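Local coordinates for glycoside Hydrolase (Bacteroides uniformis, PDB 5T99), which probably hydrolyses galactose-containing glycosides as a family 2 glycoside hydrolase, with a likely role in agarose breakdown by a gut symbiont, at residues S497-R502 and D524-K529; M471-G476 and W530-D535. All coordinates share one frame; numbering follows the deposited sequence.

In the fold
Both contacts involve the long loop that runs from strand 490-495 to helix 534-543, and their centres lie about 12 Å apart. Contact 1 joins two parts of this loop and is partly buried, Ile526 being exposed. Contact 2 is mostly buried and ties the loop's end to the chain leaving barrel strand 468-472. Their chemistry differs accordingly: contact 1 rests on hydrogen bonds to a backbone carbonyl, whereas contact 2 has no direct hydrogen bond across its segments and relies on aromatic and proline packing. They meet at the sugar pocket, where Ser497 OG lies 2.7 Å from Tyr473 OH, a probable hydrogen bond, and both segment pairs contribute residues to the galacto-isofagomine site.

Contact 1. Residues S497-R502 and D524-K529; sequences SCTSSR and DLIGPK
The carbonyl oxygen of Ile526 is gripped twice by Thr499. Thr499 N donates to Ile526 O at 2.9 Å in a nearly straight bond (N-H...O 168°), approaching close to the C=O axis. Thr499 OG1 donates to the same oxygen, also at 2.9 Å, but from above the carbonyl plane. A chi1 of 53° sets OG1 between the backbone N and the carbonyl carbon, which lets amide and hydroxyl converge on one acceptor. A valine at Thr499 would probably leave Ile526 O with the amide alone, one bond fewer joining these two parts of the same loop. Beside this clamp, Cys498 SG lies 3.5 Å from Asp524 C, Gly527 CA 3.7 Å from Thr499 OG1, and Pro528 CD 3.6 Å from Ser497 O. Ser497, whose OG bonds galacto-isofagomine and Tyr473 OH, brings this part of the loop to the sugar pocket. At the other end, water 1 donates to Asp524 OD2 at 2.7 Å and is hydrogen-bonded to Ser500 OG. Arg599 forms a salt bridge with Asp524 OD1 and a hydrogen bond to Ser500 OG. Both segments belong to the irregular loop between strand 490-495 and helix 534-543, and through Arg599 helix 598-607 is bonded to it.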
loop_
_atom_site.group_PDB
_atom_site.type_symbol
_atom_site.label_atom_id
_atom_site.label_comp_id
_atom_site.label_asym_id
_atom_site.label_seq_id
_atom_site.Cartn_x
_atom_site.Cartn_y
_atom_site.Cartn_z
ATOM N N SER A 497 -16.140 4.774 5.981
ATOM C CA SER A 497 -16.396 5.504 4.716
ATOM C C SER A 497 -16.889 6.957 4.912
ATOM O O SER A 497 -17.510 7.540 4.022
ATOM C CB SER A 497 -17.319 4.707 3.768
ATOM O OG SER A 497 -16.554 3.981 2.823
ATOM N N CYS A 498 -16.552 7.540 6.064
ATOM C CA CYS A 498 -16.746 8.951 6.336
ATOM C C CYS A 498 -15.870 9.724 5.355
ATOM O O CYS A 498 -14.764 9.291 5.002
ATOM C CB CYS A 498 -16.332 9.252 7.783
ATOM S SG CYS A 498 -16.698 10.917 8.394
ATOM N N THR A 499 -16.380 10.856 4.892
ATOM C CA THR A 499 -15.687 11.679 3.914
ATOM C C THR A 499 -15.385 13.057 4.489
ATOM O O THR A 499 -16.141 13.576 5.321
ATOM C CB THR A 499 -16.529 11.825 2.636
ATOM O OG1 THR A 499 -17.841 12.294 2.976
ATOM C CG2 THR A 499 -16.650 10.487 1.944
ATOM N N SER A 500 -14.286 13.644 4.021
ATOM C CA SER A 500 -13.913 15.009 4.370
ATOM C C SER A 500 -12.889 15.563 3.386
ATOM O O SER A 500 -12.201 14.805 2.697
ATOM C CB SER A 500 -13.363 15.080 5.793
ATOM O OG SER A 500 -12.235 14.249 5.971
ATOM N N SER A 501 -12.835 16.888 3.289
ATOM C CA SER A 501 -11.758 17.587 2.586
ATOM C C SER A 501 -10.882 18.233 3.656
ATOM O O SER A 501 -11.410 18.760 4.640
ATOM C CB SER A 501 -12.317 18.652 1.640
ATOM O OG SER A 501 -13.251 18.102 0.716
ATOM N N ARG A 502 -9.560 18.174 3.470
ATOM C CA ARG A 502 -8.592 18.727 4.432
ATOM C C ARG A 502 -8.827 20.211 4.664
ATOM O O ARG A 502 -8.853 20.977 3.707
ATOM C CB ARG A 502 -7.149 18.544 3.923
ATOM C CG ARG A 502 -6.076 18.973 4.925
ATOM C CD ARG A 502 -4.676 18.552 4.493
ATOM N NE ARG A 502 -4.357 19.030 3.153
ATOM C CZ ARG A 502 -4.044 20.288 2.834
ATOM N NH1 ARG A 502 -3.982 21.244 3.759
ATOM N NH2 ARG A 502 -3.787 20.596 1.563
ATOM N N ASP A 524 -16.301 15.689 9.969
ATOM C CA ASP A 524 -16.387 14.221 9.870
ATOM C C ASP A 524 -17.738 13.687 10.335
ATOM O O ASP A 524 -17.842 12.966 11.337
ATOM C CB ASP A 524 -15.212 13.526 10.588
ATOM C CG ASP A 524 -13.879 13.766 9.891
ATOM O OD1 ASP A 524 -13.827 13.705 8.645
ATOM O OD2 ASP A 524 -12.867 14.006 10.579
ATOM N N LEU A 525 -18.761 14.112 9.590
ATOM C CA LEU A 525 -20.151 13.680 9.737
ATOM C C LEU A 525 -20.734 12.991 8.476
ATOM O O LEU A 525 -21.622 12.146 8.593
ATOM C CB LEU A 525 -21.036 14.898 10.061
ATOM C CG LEU A 525 -21.022 15.607 11.427
ATOM C CD1 LEU A 525 -20.500 14.724 12.550
ATOM C CD2 LEU A 525 -20.268 16.923 11.379
ATOM N N ILE A 526 -20.246 13.351 7.290
ATOM C CA ILE A 526 -20.920 13.044 6.031
ATOM C C ILE A 526 -20.276 11.830 5.360
ATOM O O ILE A 526 -19.078 11.597 5.508
ATOM C CB ILE A 526 -20.846 14.268 5.069
ATOM C CG1 ILE A 526 -21.436 15.534 5.727
ATOM C CG2 ILE A 526 -21.509 13.978 3.725
ATOM C CD1 ILE A 526 -22.859 15.405 6.239
ATOM N N GLY A 527 -21.090 11.069 4.625
ATOM C CA GLY A 527 -20.607 10.021 3.720
ATOM C C GLY A 527 -21.735 9.447 2.865
ATOM O O GLY A 527 -22.868 9.887 2.988
ATOM N N PRO A 528 -21.433 8.457 1.997
ATOM C CA PRO A 528 -22.479 7.704 1.277
ATOM C C PRO A 528 -23.484 7.005 2.209
ATOM O O PRO A 528 -23.305 7.018 3.430
ATOM C CB PRO A 528 -21.680 6.667 0.465
ATOM C CG PRO A 528 -20.308 6.646 1.062
ATOM C CD PRO A 528 -20.077 8.018 1.612
ATOM N N LYS A 529 -24.520 6.392 1.634
ATOM C CA LYS A 529 -25.662 5.855 2.401
ATOM C C LYS A 529 -25.269 4.865 3.510
ATOM O O LYS A 529 -25.867 4.852 4.572
ATOM C CB LYS A 529 -26.689 5.199 1.458
HETATM O O HOH W 1 -11.550 15.325 8.650
#

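Contact 2. Residues M471-G476 and W530-D535; sequences MNYKPG and WAYPPD. With GIF (D-galacto-isofagomine), chain C.
Trp530 turns the edge of its indole onto Tyr473 while using its ring nitrogen to hold the ligand. Its CD1 stands 3.6 Å above the plane of the Tyr473 ring, over the centre, and the planes meet at 55°, an inclined edge-to-face pair. The Trp530 chi1 of 54° places CG between the backbone N and the carbonyl carbon, and in this pose NE1 donates to the O atom of galacto-isofagomine at 3.0 Å. That oxygen lies at the indole edge, in the ring plane, although the bond is bent (N-H...O 146°). Tyr473 lines the same pocket, its OH 3.9 Å from ligand C3 and hydrogen-bonded to Glu494. The segment holding Tyr473 follows strand 468-472, one of the parallel strands of the TIM barrel, and Trp530 comes from the long loop after the neighbouring strand 490-495; sugar sites formed by such loops at the C-terminal ends of barrel strands are usual in this fold. Farther from the ligand, Pro475 CG sits over one face of Tyr532, 3.9 Å from the ring centroid and offset toward the rim, as a CH-pi contact. The edge of Tyr532 meets Tyr473, with CE2 4.0 Å from Tyr473 CB, and its OH is hydrogen-bonded to Glu537. Water 2 bridges the backbones, donating to Tyr473 O and Trp530 O, each at 2.7 Å.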
loop_
_atom_site.group_PDB
_atom_site.type_symbol
_atom_site.label_atom_id
_atom_site.label_comp_id
_atom_site.label_asym_id
_atom_site.label_seq_id
_atom_site.Cartn_x
_atom_site.Cartn_y
_atom_site.Cartn_z
ATOM N N MET A 471 -16.813 -8.265 7.889
ATOM C CA MET A 471 -18.022 -7.483 7.584
ATOM C C MET A 471 -17.681 -6.066 7.120
ATOM O O MET A 471 -16.907 -5.359 7.774
ATOM C CB MET A 471 -18.926 -7.398 8.813
ATOM C CG MET A 471 -19.394 -8.746 9.314
ATOM S SD MET A 471 -20.514 -8.590 10.704
ATOM C CE MET A 471 -22.051 -8.312 9.852
ATOM N N ASN A 472 -18.270 -5.655 6.000
ATOM C CA ASN A 472 -18.139 -4.285 5.502
ATOM C C ASN A 472 -19.336 -3.443 5.915
ATOM O O ASN A 472 -20.452 -3.708 5.480
ATOM C CB ASN A 472 -18.022 -4.281 3.984
ATOM C CG ASN A 472 -16.708 -4.828 3.503
ATOM O OD1 ASN A 472 -15.993 -5.507 4.250
ATOM N ND2 ASN A 472 -16.357 -4.513 2.257
ATOM N N TYR A 473 -19.092 -2.448 6.769
ATOM C CA TYR A 473 -20.076 -1.415 7.169
ATOM C C TYR A 473 -21.313 -1.947 7.896
ATOM O O TYR A 473 -22.441 -1.563 7.569
ATOM C CB TYR A 473 -20.484 -0.568 5.969
ATOM C CG TYR A 473 -19.300 -0.058 5.187
ATOM C CD1 TYR A 473 -18.507 0.990 5.679
ATOM C CD2 TYR A 473 -18.956 -0.625 3.961
ATOM C CE1 TYR A 473 -17.414 1.460 4.962
ATOM C CE2 TYR A 473 -17.869 -0.161 3.246
ATOM C CZ TYR A 473 -17.109 0.884 3.755
ATOM O OH TYR A 473 -16.046 1.330 3.047
ATOM N N LYS A 474 -21.093 -2.810 8.891
ATOM C CA LYS A 474 -22.198 -3.439 9.626
ATOM C C LYS A 474 -22.056 -3.415 11.161
ATOM O O LYS A 474 -22.444 -4.390 11.827
ATOM C CB LYS A 474 -22.355 -4.897 9.152
ATOM C CG LYS A 474 -22.624 -5.065 7.669
ATOM C CD LYS A 474 -24.006 -4.565 7.271
ATOM C CE LYS A 474 -24.209 -4.710 5.772
ATOM N NZ LYS A 474 -23.383 -3.744 4.992
ATOM N N PRO A 475 -21.541 -2.309 11.738
ATOM C CA PRO A 475 -21.370 -2.272 13.205
ATOM C C PRO A 475 -22.680 -2.454 13.967
ATOM O O PRO A 475 -22.682 -3.070 15.030
ATOM C CB PRO A 475 -20.763 -0.889 13.460
ATOM C CG PRO A 475 -21.215 -0.051 12.311
ATOM C CD PRO A 475 -21.283 -0.988 11.130
ATOM N N GLY A 476 -23.781 -1.963 13.396
ATOM C CA GLY A 476 -25.118 -2.189 13.941
ATOM C C GLY A 476 -25.551 -3.644 13.998
ATOM O O GLY A 476 -26.420 -4.002 14.805
ATOM N N TRP A 530 -24.231 4.073 3.258
ATOM C CA TRP A 530 -23.747 3.042 4.196
ATOM C C TRP A 530 -22.689 3.572 5.172
ATOM O O TRP A 530 -22.240 2.840 6.057
ATOM C CB TRP A 530 -23.152 1.857 3.419
ATOM C CG TRP A 530 -22.088 2.267 2.439
ATOM C CD1 TRP A 530 -20.739 2.394 2.678
ATOM C CD2 TRP A 530 -22.288 2.641 1.066
ATOM N NE1 TRP A 530 -20.093 2.810 1.534
ATOM C CE2 TRP A 530 -21.015 2.969 0.531
ATOM C CE3 TRP A 530 -23.424 2.723 0.232
ATOM C CZ2 TRP A 530 -20.840 3.367 -0.806
ATOM C CZ3 TRP A 530 -23.256 3.137 -1.095
ATOM C CH2 TRP A 530 -21.968 3.455 -1.600
ATOM N N ALA A 531 -22.279 4.826 5.005
ATOM C CA ALA A 531 -21.191 5.375 5.779
ATOM C C ALA A 531 -21.641 5.784 7.169
ATOM O O ALA A 531 -22.834 5.839 7.469
ATOM C CB ALA A 531 -20.563 6.554 5.053
ATOM N N TYR A 532 -20.658 6.053 8.018
ATOM C CA TYR A 532 -20.898 6.526 9.374
ATOM C C TYR A 532 -19.588 7.051 9.948
ATOM O O TYR A 532 -18.517 6.636 9.498
ATOM C CB TYR A 532 -21.456 5.400 10.261
ATOM C CG TYR A 532 -20.701 4.093 10.148
ATOM C CD1 TYR A 532 -19.599 3.836 10.959
ATOM C CD2 TYR A 532 -21.079 3.120 9.229
ATOM C CE1 TYR A 532 -18.897 2.649 10.862
ATOM C CE2 TYR A 532 -20.380 1.919 9.124
ATOM C CZ TYR A 532 -19.282 1.692 9.946
ATOM O OH TYR A 532 -18.558 0.525 9.866
ATOM N N PRO A 533 -19.653 7.955 10.943
ATOM C CA PRO A 533 -18.403 8.500 11.483
ATOM C C PRO A 533 -17.595 7.445 12.245
ATOM O O PRO A 533 -18.170 6.478 12.712
ATOM C CB PRO A 533 -18.867 9.611 12.444
ATOM C CG PRO A 533 -20.321 9.792 12.190
ATOM C CD PRO A 533 -20.827 8.485 11.656
ATOM N N PRO A 534 -16.273 7.641 12.382
ATOM C CA PRO A 534 -15.424 6.707 13.139
ATOM C C PRO A 534 -15.914 6.382 14.557
ATOM O O PRO A 534 -15.702 5.256 15.040
ATOM C CB PRO A 534 -14.075 7.432 13.194
ATOM C CG PRO A 534 -14.045 8.251 11.953
ATOM C CD PRO A 534 -15.469 8.687 11.715
ATOM N N ASP A 535 -16.559 7.358 15.197
ATOM C CA ASP A 535 -17.083 7.222 16.571
ATOM C C ASP A 535 -18.018 6.003 16.694
ATOM O O ASP A 535 -18.021 5.317 17.720
ATOM C CB ASP A 535 -17.865 8.488 17.018
ATOM C CG ASP A 535 -17.174 9.807 16.641
ATOM O OD1 ASP A 535 -17.077 10.729 17.490
ATOM O OD2 ASP A 535 -16.752 9.935 15.474
HETATM C C GIF C . -15.651 -1.051 -1.577
HETATM N N GIF C . -16.608 -0.660 -0.553
HETATM O O GIF C . -17.509 3.591 0.154
HETATM C C1 GIF C . -14.640 0.057 -1.795
HETATM O O1 GIF C . -16.065 1.378 -3.208
HETATM C C2 GIF C . -15.321 1.408 -1.992
HETATM O O2 GIF C . -13.851 -0.248 -2.943
HETATM C C3 GIF C . -16.250 1.745 -0.829
HETATM C C4 GIF C . -17.270 0.631 -0.619
HETATM C C5 GIF C . -16.963 3.078 -1.069
HETATM O O HOH W 2 -23.739 0.719 6.885
#